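Local structure of ABC transporter, substrate binding protein (Aeropyrum pernix, 3EAF) at residues Asn36-Tyr41 / Ile272-Arg277. The protein probably binds a solute outside the cell and delivers it to an ABC transporter, as related substrate-binding proteins do, and also carries a magnesium ion. Residues are numbered along the deposited sequence; the frame is centred on the assembly and turned at random.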
loop_
_atom_site.group_PDB
_atom_site.type_symbol
_atom_site.label_atom_id
_atom_site.label_comp_id
_atom_site.label_asym_id
_atom_site.label_seq_id
_atom_site.Cartn_x
_atom_site.Cartn_y
_atom_site.Cartn_z
ATOM N N ASN A 36 -3.874 -17.117 -14.621
ATOM C CA ASN A 36 -4.557 -17.520 -15.858
ATOM C C ASN A 36 -3.998 -18.847 -16.392
ATOM O O ASN A 36 -4.752 -19.802 -16.621
ATOM C CB ASN A 36 -4.471 -16.426 -16.933
ATOM C CG ASN A 36 -5.580 -15.379 -16.807
ATOM O OD1 ASN A 36 -6.648 -15.648 -16.262
ATOM N ND2 ASN A 36 -5.328 -14.181 -17.329
ATOM N N GLU A 37 -2.675 -18.890 -16.548
ATOM C CA GLU A 37 -1.955 -20.038 -17.095
ATOM C C GLU A 37 -1.999 -21.271 -16.176
ATOM O O GLU A 37 -2.169 -22.398 -16.652
ATOM C CB GLU A 37 -0.501 -19.626 -17.404
ATOM C CG GLU A 37 0.436 -20.739 -17.911
ATOM C CD GLU A 37 0.121 -21.215 -19.320
ATOM O OE1 GLU A 37 -0.417 -20.431 -20.135
ATOM O OE2 GLU A 37 0.423 -22.390 -19.621
ATOM N N LYS A 38 -1.835 -21.062 -14.872
ATOM C CA LYS A 38 -1.890 -22.173 -13.915
ATOM C C LYS A 38 -3.307 -22.740 -13.826
ATOM O O LYS A 38 -3.490 -23.940 -13.620
ATOM C CB LYS A 38 -1.402 -21.738 -12.525
ATOM C CG LYS A 38 0.113 -21.520 -12.408
ATOM C CD LYS A 38 0.885 -22.827 -12.444
ATOM C CE LYS A 38 2.366 -22.600 -12.185
ATOM N NZ LYS A 38 3.192 -23.824 -12.431
ATOM N N GLY A 39 -4.303 -21.871 -13.983
ATOM C CA GLY A 39 -5.695 -22.289 -13.956
ATOM C C GLY A 39 -6.435 -21.799 -12.730
ATOM O O GLY A 39 -6.095 -22.158 -11.600
ATOM N N ILE A 40 -7.454 -20.975 -12.957
ATOM C CA ILE A 40 -8.304 -20.471 -11.881
ATOM C C ILE A 40 -9.633 -21.220 -11.948
ATOM O O ILE A 40 -10.291 -21.222 -12.988
ATOM C CB ILE A 40 -8.567 -18.943 -12.012
ATOM C CG1 ILE A 40 -7.253 -18.156 -12.086
ATOM C CG2 ILE A 40 -9.422 -18.437 -10.844
ATOM C CD1 ILE A 40 -7.336 -16.893 -12.948
ATOM N N TYR A 41 -10.023 -21.853 -10.843
ATOM C CA TYR A 41 -11.254 -22.637 -10.810
ATOM C C TYR A 41 -12.206 -22.188 -9.713
ATOM O O TYR A 41 -11.793 -21.957 -8.574
ATOM C CB TYR A 41 -10.948 -24.135 -10.666
ATOM C CG TYR A 41 -10.143 -24.674 -11.821
ATOM C CD1 TYR A 41 -10.770 -25.114 -12.989
ATOM C CD2 TYR A 41 -8.748 -24.719 -11.758
ATOM C CE1 TYR A 41 -10.024 -25.601 -14.065
ATOM C CE2 TYR A 41 -7.997 -25.202 -12.826
ATOM C CZ TYR A 41 -8.642 -25.636 -13.974
ATOM O OH TYR A 41 -7.895 -26.112 -15.029
ATOM N N ILE A 272 5.726 -15.775 -6.778
ATOM C CA ILE A 272 6.084 -14.633 -7.621
ATOM C C ILE A 272 7.327 -14.933 -8.473
ATOM O O ILE A 272 7.349 -14.636 -9.665
ATOM C CB ILE A 272 6.248 -13.314 -6.795
ATOM C CG1 ILE A 272 4.932 -12.986 -6.073
ATOM C CG2 ILE A 272 6.679 -12.149 -7.712
ATOM C CD1 ILE A 272 4.981 -11.814 -5.084
ATOM N N PHE A 273 8.348 -15.531 -7.862
ATOM C CA PHE A 273 9.556 -15.928 -8.587
ATOM C C PHE A 273 9.279 -16.907 -9.728
ATOM O O PHE A 273 9.915 -16.824 -10.781
ATOM C CB PHE A 273 10.616 -16.498 -7.634
ATOM C CG PHE A 273 11.378 -15.439 -6.887
ATOM C CD1 PHE A 273 11.970 -14.378 -7.574
ATOM C CD2 PHE A 273 11.514 -15.501 -5.509
ATOM C CE1 PHE A 273 12.674 -13.397 -6.897
ATOM C CE2 PHE A 273 12.223 -14.513 -4.819
ATOM C CZ PHE A 273 12.800 -13.463 -5.516
ATOM N N GLU A 274 8.327 -17.817 -9.524
ATOM C CA GLU A 274 7.926 -18.737 -10.588
ATOM C C GLU A 274 7.206 -17.976 -11.706
ATOM O O GLU A 274 7.464 -18.217 -12.890
ATOM C CB GLU A 274 7.057 -19.888 -10.062
ATOM C CG GLU A 274 6.942 -21.048 -11.074
ATOM C CD GLU A 274 5.807 -22.022 -10.790
ATOM O OE1 GLU A 274 5.060 -21.832 -9.809
ATOM O OE2 GLU A 274 5.656 -22.991 -11.571
ATOM N N ALA A 275 6.319 -17.056 -11.323
ATOM C CA ALA A 275 5.617 -16.206 -12.287
ATOM C C ALA A 275 6.609 -15.450 -13.165
ATOM O O ALA A 275 6.465 -15.414 -14.390
ATOM C CB ALA A 275 4.674 -15.242 -11.572
ATOM N N ALA A 276 7.631 -14.881 -12.526
ATOM C CA ALA A 276 8.723 -14.202 -13.218
ATOM C C ALA A 276 9.451 -15.110 -14.223
ATOM O O ALA A 276 9.662 -14.713 -15.375
ATOM C CB ALA A 276 9.701 -13.619 -12.211
ATOM N N ARG A 277 9.817 -16.324 -13.803
ATOM C CA ARG A 277 10.504 -17.259 -14.707
ATOM C C ARG A 277 9.649 -17.602 -15.920
ATOM O O ARG A 277 10.147 -17.627 -17.038
ATOM C CB ARG A 277 10.934 -18.548 -13.994
ATOM C CG ARG A 277 12.085 -18.394 -13.003
ATOM C CD ARG A 277 12.578 -19.769 -12.484
ATOM N NE ARG A 277 11.545 -20.507 -11.744
ATOM C CZ ARG A 277 11.330 -20.407 -10.432
ATOM N NH1 ARG A 277 12.073 -19.601 -9.682
ATOM N NH2 ARG A 277 10.365 -21.119 -9.863
#
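K38 and E274 form a salt bridge at the surface of a protein with the two-lobed type I periplasmic binding protein fold. The bridge links the C-terminal turn of helix 18-38 to helix 267-278. It lies away from the magnesium site. The backbones stay apart, with K38 CA 9.7 Å from A275 CA, and long side chains span the gap.

Along 272-277, I272 comes first. It is buried, and its side chain packs on F294 of helix 288-304 and on I286. F273 follows and touches E283 and I286. E274 then turns toward helix 18-38. Its CG is anti to the backbone N (chi1 -165°), and the chain runs straight on; this carries the carboxylate away from its own helix, toward K38. E274 OE1 is hydrogen-bonded to the hydroxyl of Y34, one turn before K38. E274 OE2 accepts from K38 NZ at 2.7 Å. The two oxygens thus have different partners on the same helix, which should limit rotation of the carboxylate. The K38 chain bends at chi2 (-72°) and then runs extended, which carries NZ to E274 OE2. K38 CE passes 3.4 Å from E274 OE2, and the K38 side chain also touches M278. Both K38 and E274 contact a crystal neighbour, so lattice packing may affect their pose. Just after K38, G39 is the first residue to leave helical angles, with positive phi.

A275 is buried and touches Y34 of helix 18-38 and F294 of helix 288-304. A276 N bonds to I272 O at 2.9 Å, while its side chain rests on I286. R277 has F273 O and E274 CA near the rim of one guanidinium face. At the bridge itself, K38 NZ meets E274 OE2 on the syn side, 34° out of the carboxylate plane.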